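Local coordinates for alcohol dehydrogenase superfamily protein (Novosphingobium aromaticivorans, PDB 3GAZ), which probably acts as an NADP-dependent oxidoreductase of the medium-chain dehydrogenase/reductase superfamily, at residues A[34-39]-A[74-79]; A[137-142]-A[168-173]; A[155-160]-A[179-184]. One frame throughout, in Å; residues are numbered along the deposited sequence.

Interaction 1 (A[34-39]-A[74-79])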
ATOM      1  N   GLN A  34      16.938  -4.935   2.400  1.00 19.68           N
ATOM      2  CA  GLN A  34      16.862  -3.555   1.905  1.00 19.97           C
ATOM      3  C   GLN A  34      18.193  -2.817   2.030  1.00 19.64           C
ATOM      4  O   GLN A  34      19.087  -3.228   2.772  1.00 16.25           O
ATOM      5  CB  GLN A  34      15.841  -2.730   2.701  1.00 20.59           C
ATOM      6  CG  GLN A  34      14.419  -3.244   2.757  1.00 20.81           C
ATOM      7  CD  GLN A  34      13.509  -2.269   3.493  1.00 23.54           C
ATOM      8  OE1 GLN A  34      13.804  -1.853   4.618  1.00 22.92           O
ATOM      9  NE2 GLN A  34      12.400  -1.897   2.862  1.00 23.91           N
ATOM     10  N   VAL A  35      18.304  -1.708   1.303  1.00 18.65           N
ATOM     11  CA  VAL A  35      19.478  -0.848   1.372  1.00 19.18           C
ATOM     12  C   VAL A  35      18.914   0.552   1.552  1.00 19.24           C
ATOM     13  O   VAL A  35      17.799   0.832   1.104  1.00 18.96           O
ATOM     14  CB  VAL A  35      20.344  -0.884   0.080  1.00 20.06           C
ATOM     15  CG1 VAL A  35      20.956  -2.261  -0.104  1.00 18.79           C
ATOM     16  CG2 VAL A  35      19.511  -0.488  -1.131  1.00 17.67           C
ATOM     17  N   LEU A  36      19.655   1.420   2.232  1.00 17.34           N
ATOM     18  CA  LEU A  36      19.198   2.786   2.432  1.00 16.52           C
ATOM     19  C   LEU A  36      19.803   3.613   1.318  1.00 16.67           C
ATOM     20  O   LEU A  36      21.023   3.680   1.177  1.00 17.10           O
ATOM     21  CB  LEU A  36      19.652   3.330   3.790  1.00 16.68           C
ATOM     22  CG  LEU A  36      19.170   4.750   4.110  1.00 17.41           C
ATOM     23  CD1 LEU A  36      17.645   4.767   4.215  1.00 18.29           C
ATOM     24  CD2 LEU A  36      19.796   5.234   5.414  1.00 16.81           C
ATOM     25  N   VAL A  37      18.949   4.237   0.518  1.00 15.51           N
ATOM     26  CA  VAL A  37      19.427   5.040  -0.587  1.00 13.99           C
ATOM     27  C   VAL A  37      19.377   6.521  -0.290  1.00 15.21           C
ATOM     28  O   VAL A  37      18.350   7.044   0.141  1.00 14.01           O
ATOM     29  CB  VAL A  37      18.598   4.796  -1.868  1.00 14.15           C
ATOM     30  CG1 VAL A  37      19.133   5.675  -3.007  1.00 13.35           C
ATOM     31  CG2 VAL A  37      18.649   3.321  -2.253  1.00 14.18           C
ATOM     32  N   GLN A  38      20.500   7.192  -0.500  1.00 14.14           N
ATOM     33  CA  GLN A  38      20.549   8.629  -0.315  1.00 16.55           C
ATOM     34  C   GLN A  38      20.162   9.098  -1.707  1.00 15.59           C
ATOM     35  O   GLN A  38      20.931   8.944  -2.658  1.00 15.54           O
ATOM     36  CB  GLN A  38      21.962   9.084   0.032  1.00 18.09           C
ATOM     37  CG  GLN A  38      22.092  10.584   0.218  1.00 22.18           C
ATOM     38  CD  GLN A  38      23.411  10.970   0.850  1.00 27.19           C
ATOM     39  OE1 GLN A  38      24.480  10.585   0.371  1.00 29.23           O
ATOM     40  NE2 GLN A  38      23.345  11.736   1.934  1.00 28.72           N
ATOM     41  N   ILE A  39      18.954   9.634  -1.825  1.00 14.49           N
ATOM     42  CA  ILE A  39      18.426  10.078  -3.106  1.00 14.44           C
ATOM     43  C   ILE A  39      19.012  11.395  -3.595  1.00 15.62           C
ATOM     44  O   ILE A  39      18.933  12.414  -2.908  1.00 15.54           O
ATOM     45  CB  ILE A  39      16.885  10.201  -3.034  1.00 14.55           C
ATOM     46  CG1 ILE A  39      16.280   8.845  -2.644  1.00 14.02           C
ATOM     47  CG2 ILE A  39      16.335  10.676  -4.377  1.00 15.27           C
ATOM     48  CD1 ILE A  39      14.769   8.870  -2.410  1.00 14.19           C
ATOM     49  N   THR A  74      22.719   7.166  -4.144  1.00 13.96           N
ATOM     50  CA  THR A  74      23.840   6.384  -3.648  1.00 15.61           C
ATOM     51  C   THR A  74      23.446   5.582  -2.413  1.00 15.50           C
ATOM     52  O   THR A  74      22.671   6.044  -1.576  1.00 16.81           O
ATOM     53  CB  THR A  74      25.025   7.309  -3.281  1.00 16.42           C
ATOM     54  OG1 THR A  74      25.482   7.989  -4.457  1.00 17.21           O
ATOM     55  CG2 THR A  74      26.176   6.505  -2.691  1.00 20.05           C
ATOM     56  N   VAL A  75      23.979   4.373  -2.310  1.00 16.42           N
ATOM     57  CA  VAL A  75      23.707   3.514  -1.164  1.00 16.38           C
ATOM     58  C   VAL A  75      24.560   4.037  -0.009  1.00 16.96           C
ATOM     59  O   VAL A  75      25.773   4.198  -0.155  1.00 17.84           O
ATOM     60  CB  VAL A  75      24.094   2.047  -1.475  1.00 15.75           C
ATOM     61  CG1 VAL A  75      23.966   1.186  -0.231  1.00 14.74           C
ATOM     62  CG2 VAL A  75      23.205   1.507  -2.585  1.00 17.15           C
ATOM     63  N   VAL A  76      23.931   4.324   1.126  1.00 17.75           N
ATOM     64  CA  VAL A  76      24.671   4.828   2.281  1.00 17.38           C
ATOM     65  C   VAL A  76      24.624   3.872   3.467  1.00 18.20           C
ATOM     66  O   VAL A  76      25.336   4.057   4.451  1.00 17.47           O
ATOM     67  CB  VAL A  76      24.152   6.210   2.726  1.00 18.31           C
ATOM     68  CG1 VAL A  76      24.512   7.250   1.682  1.00 18.49           C
ATOM     69  CG2 VAL A  76      22.645   6.164   2.934  1.00 16.22           C
ATOM     70  N   ALA A  77      23.782   2.850   3.366  1.00 19.56           N
ATOM     71  CA  ALA A  77      23.652   1.847   4.414  1.00 20.73           C
ATOM     72  C   ALA A  77      23.003   0.609   3.814  1.00 22.35           C
ATOM     73  O   ALA A  77      22.168   0.703   2.905  1.00 20.81           O
ATOM     74  CB  ALA A  77      22.811   2.378   5.568  1.00 20.74           C
ATOM     75  N   VAL A  78      23.394  -0.553   4.322  1.00 22.09           N
ATOM     76  CA  VAL A  78      22.856  -1.808   3.828  1.00 23.24           C
ATOM     77  C   VAL A  78      22.255  -2.616   4.966  1.00 24.61           C
ATOM     78  O   VAL A  78      22.832  -2.709   6.050  1.00 25.04           O
ATOM     79  CB  VAL A  78      23.960  -2.635   3.133  1.00 24.11           C
ATOM     80  CG1 VAL A  78      23.394  -3.935   2.608  1.00 24.68           C
ATOM     81  CG2 VAL A  78      24.569  -1.823   1.998  1.00 24.23           C
ATOM     82  N   GLY A  79      21.082  -3.188   4.720  1.00 24.48           N
ATOM     83  CA  GLY A  79      20.442  -3.989   5.743  1.00 26.28           C
ATOM     84  C   GLY A  79      21.052  -5.378   5.768  1.00 26.74           C
ATOM     85  O   GLY A  79      21.891  -5.704   4.925  1.00 24.60           O
TER

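Interaction 2 (A[137-142]-A[168-173])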
ATOM      1  N   THR A 137       8.094   0.028 -18.376  1.00 11.91           N
ATOM      2  CA  THR A 137       6.807   0.002 -19.053  1.00 14.10           C
ATOM      3  C   THR A 137       7.015  -0.394 -20.514  1.00 15.39           C
ATOM      4  O   THR A 137       6.333  -1.281 -21.033  1.00 15.13           O
ATOM      5  CB  THR A 137       6.114   1.379 -18.969  1.00 14.43           C
ATOM      6  OG1 THR A 137       5.853   1.695 -17.592  1.00 14.67           O
ATOM      7  CG2 THR A 137       4.804   1.371 -19.738  1.00 12.66           C
ATOM      8  N   ALA A 138       7.980   0.250 -21.166  1.00 14.80           N
ATOM      9  CA  ALA A 138       8.290  -0.038 -22.564  1.00 13.46           C
ATOM     10  C   ALA A 138       8.747  -1.483 -22.749  1.00 13.57           C
ATOM     11  O   ALA A 138       8.361  -2.153 -23.713  1.00 14.50           O
ATOM     12  CB  ALA A 138       9.378   0.908 -23.057  1.00 12.60           C
ATOM     13  N   TRP A 139       9.567  -1.958 -21.820  1.00 13.72           N
ATOM     14  CA  TRP A 139      10.100  -3.316 -21.883  1.00 13.73           C
ATOM     15  C   TRP A 139       9.043  -4.402 -21.685  1.00 15.11           C
ATOM     16  O   TRP A 139       9.044  -5.415 -22.394  1.00 14.41           O
ATOM     17  CB  TRP A 139      11.208  -3.485 -20.842  1.00 14.69           C
ATOM     18  CG  TRP A 139      11.916  -4.803 -20.919  1.00 16.08           C
ATOM     19  CD1 TRP A 139      11.514  -5.992 -20.378  1.00 16.30           C
ATOM     20  CD2 TRP A 139      13.149  -5.068 -21.598  1.00 17.14           C
ATOM     21  NE1 TRP A 139      12.425  -6.982 -20.677  1.00 18.12           N
ATOM     22  CE2 TRP A 139      13.438  -6.441 -21.423  1.00 17.56           C
ATOM     23  CE3 TRP A 139      14.041  -4.275 -22.336  1.00 17.67           C
ATOM     24  CZ2 TRP A 139      14.584  -7.042 -21.965  1.00 19.32           C
ATOM     25  CZ3 TRP A 139      15.182  -4.874 -22.875  1.00 18.41           C
ATOM     26  CH2 TRP A 139      15.441  -6.244 -22.682  1.00 18.51           C
ATOM     27  N   GLU A 140       8.143  -4.206 -20.727  1.00 14.11           N
ATOM     28  CA  GLU A 140       7.120  -5.213 -20.485  1.00 14.82           C
ATOM     29  C   GLU A 140       6.243  -5.398 -21.713  1.00 14.90           C
ATOM     30  O   GLU A 140       5.789  -6.503 -21.993  1.00 13.28           O
ATOM     31  CB  GLU A 140       6.249  -4.842 -19.283  1.00 17.08           C
ATOM     32  CG  GLU A 140       7.033  -4.666 -17.994  1.00 21.39           C
ATOM     33  CD  GLU A 140       6.170  -4.813 -16.756  1.00 25.15           C
ATOM     34  OE1 GLU A 140       5.026  -4.303 -16.751  1.00 23.70           O
ATOM     35  OE2 GLU A 140       6.647  -5.436 -15.781  1.00 28.79           O
ATOM     36  N   GLY A 141       6.016  -4.314 -22.448  1.00 13.84           N
ATOM     37  CA  GLY A 141       5.182  -4.398 -23.630  1.00 15.52           C
ATOM     38  C   GLY A 141       5.892  -4.978 -24.835  1.00 16.12           C
ATOM     39  O   GLY A 141       5.391  -5.902 -25.485  1.00 15.38           O
ATOM     40  N   LEU A 142       7.073  -4.442 -25.123  1.00 16.61           N
ATOM     41  CA  LEU A 142       7.861  -4.871 -26.273  1.00 17.12           C
ATOM     42  C   LEU A 142       8.519  -6.238 -26.152  1.00 18.13           C
ATOM     43  O   LEU A 142       8.608  -6.970 -27.137  1.00 16.76           O
ATOM     44  CB  LEU A 142       8.953  -3.843 -26.571  1.00 16.42           C
ATOM     45  CG  LEU A 142       8.529  -2.435 -26.989  1.00 17.04           C
ATOM     46  CD1 LEU A 142       9.763  -1.535 -27.037  1.00 13.88           C
ATOM     47  CD2 LEU A 142       7.830  -2.485 -28.338  1.00 18.38           C
ATOM     48  N   ILE A 168      11.090   3.261 -28.477  1.00 14.54           N
ATOM     49  CA  ILE A 168      11.750   3.380 -29.778  1.00 14.30           C
ATOM     50  C   ILE A 168      13.172   2.830 -29.713  1.00 15.03           C
ATOM     51  O   ILE A 168      13.590   2.048 -30.565  1.00 15.63           O
ATOM     52  CB  ILE A 168      11.857   4.857 -30.232  1.00 16.36           C
ATOM     53  CG1 ILE A 168      10.488   5.379 -30.670  1.00 15.64           C
ATOM     54  CG2 ILE A 168      12.891   4.982 -31.354  1.00 16.17           C
ATOM     55  CD1 ILE A 168      10.491   6.846 -31.041  1.00 14.36           C
ATOM     56  N   GLN A 169      13.912   3.251 -28.691  1.00 14.59           N
ATOM     57  CA  GLN A 169      15.297   2.837 -28.535  1.00 14.59           C
ATOM     58  C   GLN A 169      15.466   1.359 -28.209  1.00 15.02           C
ATOM     59  O   GLN A 169      16.433   0.737 -28.646  1.00 12.97           O
ATOM     60  CB  GLN A 169      15.978   3.718 -27.481  1.00 13.04           C
ATOM     61  CG  GLN A 169      15.971   5.197 -27.872  1.00 13.78           C
ATOM     62  CD  GLN A 169      16.587   6.101 -26.823  1.00 12.25           C
ATOM     63  OE1 GLN A 169      17.797   6.098 -26.618  1.00 14.40           O
ATOM     64  NE2 GLN A 169      15.747   6.877 -26.142  1.00 11.19           N
ATOM     65  N   ILE A 170      14.534   0.798 -27.442  1.00 14.19           N
ATOM     66  CA  ILE A 170      14.605  -0.623 -27.106  1.00 14.23           C
ATOM     67  C   ILE A 170      14.377  -1.424 -28.387  1.00 15.67           C
ATOM     68  O   ILE A 170      15.149  -2.328 -28.711  1.00 15.62           O
ATOM     69  CB  ILE A 170      13.527  -1.024 -26.060  1.00 13.72           C
ATOM     70  CG1 ILE A 170      13.897  -0.460 -24.685  1.00 14.46           C
ATOM     71  CG2 ILE A 170      13.400  -2.549 -25.984  1.00 14.93           C
ATOM     72  CD1 ILE A 170      12.863  -0.732 -23.612  1.00 13.70           C
ATOM     73  N   ALA A 171      13.321  -1.074 -29.115  1.00 14.91           N
ATOM     74  CA  ALA A 171      12.978  -1.757 -30.359  1.00 15.23           C
ATOM     75  C   ALA A 171      14.130  -1.716 -31.363  1.00 16.49           C
ATOM     76  O   ALA A 171      14.461  -2.726 -31.972  1.00 17.17           O
ATOM     77  CB  ALA A 171      11.727  -1.128 -30.971  1.00 14.29           C
ATOM     78  N   LEU A 172      14.735  -0.544 -31.536  1.00 16.95           N
ATOM     79  CA  LEU A 172      15.849  -0.399 -32.470  1.00 18.96           C
ATOM     80  C   LEU A 172      17.017  -1.287 -32.065  1.00 19.77           C
ATOM     81  O   LEU A 172      17.600  -1.980 -32.899  1.00 20.71           O
ATOM     82  CB  LEU A 172      16.302   1.065 -32.536  1.00 18.28           C
ATOM     83  CG  LEU A 172      15.373   1.999 -33.313  1.00 18.58           C
ATOM     84  CD1 LEU A 172      15.735   3.453 -33.044  1.00 19.07           C
ATOM     85  CD2 LEU A 172      15.472   1.674 -34.808  1.00 18.76           C
ATOM     86  N   ALA A 173      17.351  -1.268 -30.780  1.00 19.71           N
ATOM     87  CA  ALA A 173      18.450  -2.076 -30.272  1.00 21.27           C
ATOM     88  C   ALA A 173      18.213  -3.563 -30.521  1.00 21.45           C
ATOM     89  O   ALA A 173      19.157  -4.318 -30.735  1.00 21.90           O
ATOM     90  CB  ALA A 173      18.638  -1.821 -28.782  1.00 21.67           C
TER

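Interaction 3 (A[155-160]-A[179-184])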
ATOM      1  N   LEU A 155       5.649   0.025 -34.673  1.00 13.71           N
ATOM      2  CA  LEU A 155       5.096   1.371 -34.681  1.00 13.54           C
ATOM      3  C   LEU A 155       4.880   1.823 -33.241  1.00 14.35           C
ATOM      4  O   LEU A 155       4.120   1.197 -32.495  1.00 14.14           O
ATOM      5  CB  LEU A 155       3.754   1.394 -35.415  1.00 13.93           C
ATOM      6  CG  LEU A 155       2.998   2.725 -35.334  1.00 14.59           C
ATOM      7  CD1 LEU A 155       3.789   3.806 -36.062  1.00 14.44           C
ATOM      8  CD2 LEU A 155       1.607   2.571 -35.930  1.00 14.32           C
ATOM      9  N   ILE A 156       5.561   2.893 -32.846  1.00 13.87           N
ATOM     10  CA  ILE A 156       5.411   3.431 -31.502  1.00 15.43           C
ATOM     11  C   ILE A 156       4.525   4.666 -31.585  1.00 14.87           C
ATOM     12  O   ILE A 156       4.873   5.634 -32.259  1.00 16.01           O
ATOM     13  CB  ILE A 156       6.767   3.858 -30.888  1.00 15.31           C
ATOM     14  CG1 ILE A 156       7.725   2.668 -30.833  1.00 15.51           C
ATOM     15  CG2 ILE A 156       6.539   4.440 -29.491  1.00 15.63           C
ATOM     16  CD1 ILE A 156       7.240   1.526 -29.964  1.00 17.91           C
ATOM     17  N   GLN A 157       3.377   4.622 -30.913  1.00 15.08           N
ATOM     18  CA  GLN A 157       2.439   5.745 -30.895  1.00 17.02           C
ATOM     19  C   GLN A 157       2.833   6.695 -29.766  1.00 17.75           C
ATOM     20  O   GLN A 157       2.738   6.339 -28.591  1.00 20.18           O
ATOM     21  CB  GLN A 157       1.013   5.235 -30.666  1.00 17.14           C
ATOM     22  CG  GLN A 157       0.550   4.219 -31.702  1.00 20.07           C
ATOM     23  CD  GLN A 157       0.019   4.864 -32.970  1.00 22.98           C
ATOM     24  OE1 GLN A 157       0.594   5.823 -33.484  1.00 23.68           O
ATOM     25  NE2 GLN A 157      -1.085   4.330 -33.487  1.00 22.42           N
ATOM     26  N   GLY A 158       3.268   7.901 -30.126  1.00 17.30           N
ATOM     27  CA  GLY A 158       3.689   8.875 -29.132  1.00 16.18           C
ATOM     28  C   GLY A 158       5.176   8.732 -28.856  1.00 15.95           C
ATOM     29  O   GLY A 158       5.603   8.662 -27.700  1.00 16.60           O
ATOM     30  N   GLY A 159       5.962   8.704 -29.930  1.00 14.76           N
ATOM     31  CA  GLY A 159       7.402   8.532 -29.830  1.00 14.19           C
ATOM     32  C   GLY A 159       8.194   9.569 -29.053  1.00 14.36           C
ATOM     33  O   GLY A 159       9.311   9.292 -28.637  1.00 15.20           O
ATOM     34  N   GLY A 160       7.637  10.761 -28.873  1.00 14.70           N
ATOM     35  CA  GLY A 160       8.342  11.790 -28.129  1.00 14.42           C
ATOM     36  C   GLY A 160       8.058  11.728 -26.636  1.00 15.52           C
ATOM     37  O   GLY A 160       8.771  12.344 -25.843  1.00 14.60           O
ATOM     38  N   PHE A 179       9.143   2.793 -36.467  1.00 16.80           N
ATOM     39  CA  PHE A 179       8.398   3.941 -36.973  1.00 17.11           C
ATOM     40  C   PHE A 179       7.686   4.529 -35.757  1.00 16.36           C
ATOM     41  O   PHE A 179       7.294   3.789 -34.851  1.00 14.78           O
ATOM     42  CB  PHE A 179       7.351   3.485 -37.991  1.00 18.11           C
ATOM     43  CG  PHE A 179       7.927   2.763 -39.171  1.00 19.70           C
ATOM     44  CD1 PHE A 179       8.158   3.436 -40.368  1.00 20.35           C
ATOM     45  CD2 PHE A 179       8.268   1.416 -39.082  1.00 20.36           C
ATOM     46  CE1 PHE A 179       8.721   2.781 -41.461  1.00 19.73           C
ATOM     47  CE2 PHE A 179       8.835   0.748 -40.174  1.00 21.59           C
ATOM     48  CZ  PHE A 179       9.061   1.436 -41.365  1.00 21.31           C
ATOM     49  N   ALA A 180       7.505   5.846 -35.726  1.00 15.83           N
ATOM     50  CA  ALA A 180       6.828   6.452 -34.586  1.00 15.83           C
ATOM     51  C   ALA A 180       6.029   7.696 -34.946  1.00 16.69           C
ATOM     52  O   ALA A 180       6.498   8.546 -35.703  1.00 15.35           O
ATOM     53  CB  ALA A 180       7.852   6.787 -33.495  1.00 14.76           C
ATOM     54  N   THR A 181       4.815   7.789 -34.408  1.00 16.13           N
ATOM     55  CA  THR A 181       3.971   8.946 -34.650  1.00 16.83           C
ATOM     56  C   THR A 181       4.270   9.941 -33.539  1.00 18.14           C
ATOM     57  O   THR A 181       4.483   9.553 -32.387  1.00 18.38           O
ATOM     58  CB  THR A 181       2.465   8.594 -34.616  1.00 16.92           C
ATOM     59  OG1 THR A 181       2.123   8.040 -33.339  1.00 18.42           O
ATOM     60  CG2 THR A 181       2.124   7.598 -35.714  1.00 16.66           C
ATOM     61  N   ALA A 182       4.301  11.221 -33.887  1.00 17.92           N
ATOM     62  CA  ALA A 182       4.587  12.256 -32.907  1.00 21.19           C
ATOM     63  C   ALA A 182       4.097  13.603 -33.407  1.00 22.88           C
ATOM     64  O   ALA A 182       3.789  13.767 -34.586  1.00 22.91           O
ATOM     65  CB  ALA A 182       6.075  12.314 -32.634  1.00 19.19           C
ATOM     66  N   ARG A 183       4.022  14.567 -32.502  1.00 25.23           N
ATOM     67  CA  ARG A 183       3.572  15.896 -32.867  1.00 28.79           C
ATOM     68  C   ARG A 183       4.747  16.731 -33.341  1.00 29.32           C
ATOM     69  O   ARG A 183       5.882  16.515 -32.921  1.00 29.73           O
ATOM     70  CB  ARG A 183       2.873  16.558 -31.676  1.00 31.79           C
ATOM     71  CG  ARG A 183       1.500  15.955 -31.379  1.00 36.03           C
ATOM     72  CD  ARG A 183       0.523  16.187 -32.537  1.00 38.27           C
ATOM     73  NE  ARG A 183      -0.686  15.373 -32.424  1.00 41.17           N
ATOM     74  CZ  ARG A 183      -1.748  15.487 -33.218  1.00 42.86           C
ATOM     75  NH1 ARG A 183      -1.763  16.390 -34.191  1.00 44.80           N
ATOM     76  NH2 ARG A 183      -2.794  14.689 -33.049  1.00 43.70           N
ATOM     77  N   GLY A 184       4.451  17.671 -34.234  1.00 29.00           N
ATOM     78  CA  GLY A 184       5.451  18.551 -34.811  1.00 30.51           C
ATOM     79  C   GLY A 184       6.802  18.658 -34.138  1.00 29.23           C
ATOM     80  O   GLY A 184       7.805  18.205 -34.679  1.00 28.76           O
TER

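Interaction 1 (A[34-39]-A[74-79])
Leu36 holds CG trans to its own N (chi1 -178°), which lays its side chain alongside Ala77 and up against Val76; CB of Leu36 comes 3.7 Å from CB of Ala77. Val76, at chi1 -69°, splits its methyls between two partners on the facing strand. Its CG2 lies 3.9 Å from CD2 of Leu36, the two side chains meeting at a slant, while CG1 reaches 3.5 Å from CB of Gln38, whose extended chain runs across it at about a right angle. What lets Val76 serve both is a beta bulge: Leu36 pairs with Ala77, but Val37 pairs with Val75, and Val76 is the extra residue between them. The backbone follows suit. Leu36 N gives a hydrogen bond to Ala77 O at 2.7 Å, yet Leu36 O accepts a hydrogen bond from Val76 N at 3.0 Å. Beyond the bulge, Gln38 and Thr74 bond to each other both ways through N and O, and at the far end Gly79 N reaches Gln34 O at 2.8 Å. The opposite face is all valine: Val35 and Val78 lie side by side, CG1 to CG1 4.0 Å, and Val75 directs CG1 to within 4.2 Å of CB of Val35. Thr74 OG1 turns to Glu40 OE2. This antiparallel pair belongs to the GroES-like domain: Leu116 of strand 116-118 packs on Val35 and Val37, strand 108-112 bonds to the other edge of strand 34-39, and strand 90-94 pairs with strand 70-78.

Interaction 2 (A[137-142]-A[168-173])
Two helices of the Rossmann-type half pack here through a small, wholly apolar contact: Ile170 of helix 162-173 presses into a patch made by Ala138, Trp139 and Leu142 of helix 132-145. Helix 162-173 is the crossover of the first beta-alpha-beta unit of the parallel sheet, and helix 132-145 leads into that unit's first strand. The short axes lie 9.9 Å apart and cross at -46°, and no hydrogen bond joins the segments; apolar side chains make the contact. Ile170 has the largest share, its two branches both touching Trp139 CE3 while each also meets a partner of its own. The CG1 arm, extended away from its own carbonyl carbon (chi1 -72°), carries CD1 across to the other helix, where it sits 3.9 Å from CB of Ala138. CG2 faces Leu142, whose CD1 approaches it at 3.9 Å and also comes within 4.4 Å of CB of Ala171. The small Ala138 leaves room for this approach and also rests on Val166 and Ala167. One turn of the helix separates it from Leu142, whose N bonds back to Ala138 O. Across helix 162-173, Ile168 faces away from this contact and packs on Val178 and Ala180 of strand 177-182, so the helix is wedged between its partner and the sheet. Trp139, covered in turn by Met284 and Glu287 of helix 278-293, meets Ile170 at about a right angle: CD1 of Ile170 touches the indole at its edge, near the ring plane, 3.9 Å from CE3.

Interaction 3 (A[155-160]-A[179-184])
Gln157 and Thr181 lean obliquely toward each other on one face of the sheet, and the amide oxygen of the first meets the hydroxyl of the second. The glutamine chain folds back at chi2 (-83°), bringing OE1 to 2.7 Å from Thr181 OG1, which donates the proton and lies in the plane of the amide carbonyl. On the threonine, chi1 of 59° sets OG1 between its own N and carbonyl carbon, facing Gln157, and CG2 lies beside the same Gln157 OE1, with Leu155 CD1 farther off. The other end of the amide, NE2, makes weak hydrogen bonds to Tyr207 OH and Ser232 OG. Leu155, on the same face, brings CD1 to 4.1 Å from CB of Phe179, whose ring leads off toward His211 and Phe217. On the other face CB of Ile156 and CB of Ala180 sit 4.1 Å apart, covered by helix 162-173. These strands, 153-157 and 177-182, are the two parallel strands of a beta-alpha-beta crossover of Rossmann type, paired through Ile156 N to Phe179 O (2.8 Å) and Thr181 N to Ile156 O (3.0 Å). The first strand runs out into a glycine turn consistent with the GxGxxG dinucleotide-binding motif. There Thr181 O is gripped twice, by Gly158 N at 3.1 Å and Gly159 N at 3.0 Å, the two donors arriving from opposite faces of its carbonyl plane. A valine in place of Thr181 would probably leave Gln157 OE1 without its hydroxyl donor and the buried amide freer to turn. At Gly159 a side chain has no place to go, since a CB there would fall about 2.8 Å from Ala180 CB.

How the interactions relate
Interaction 1 comes first in the chain and stands apart in the GroES-like domain: its centre is about 29 Å from that of interaction 2 and about 38 Å from that of interaction 3, which lies on the opposite side of the chain's centre. Interactions 2 and 3 share the Rossmann-type half. Their centres are about 13 Å apart and their segments alternate along the sequence, helix 132-145, strand 153-157, helix 162-173, strand 177-182. Ile168 joins them, its CG1 lying 3.9 Å from CG1 of Ile156. One beta-alpha-beta unit is thus fixed both within its sheet and against a covering helix, while the two-domain build fits a dinucleotide-dependent dehydrogenase.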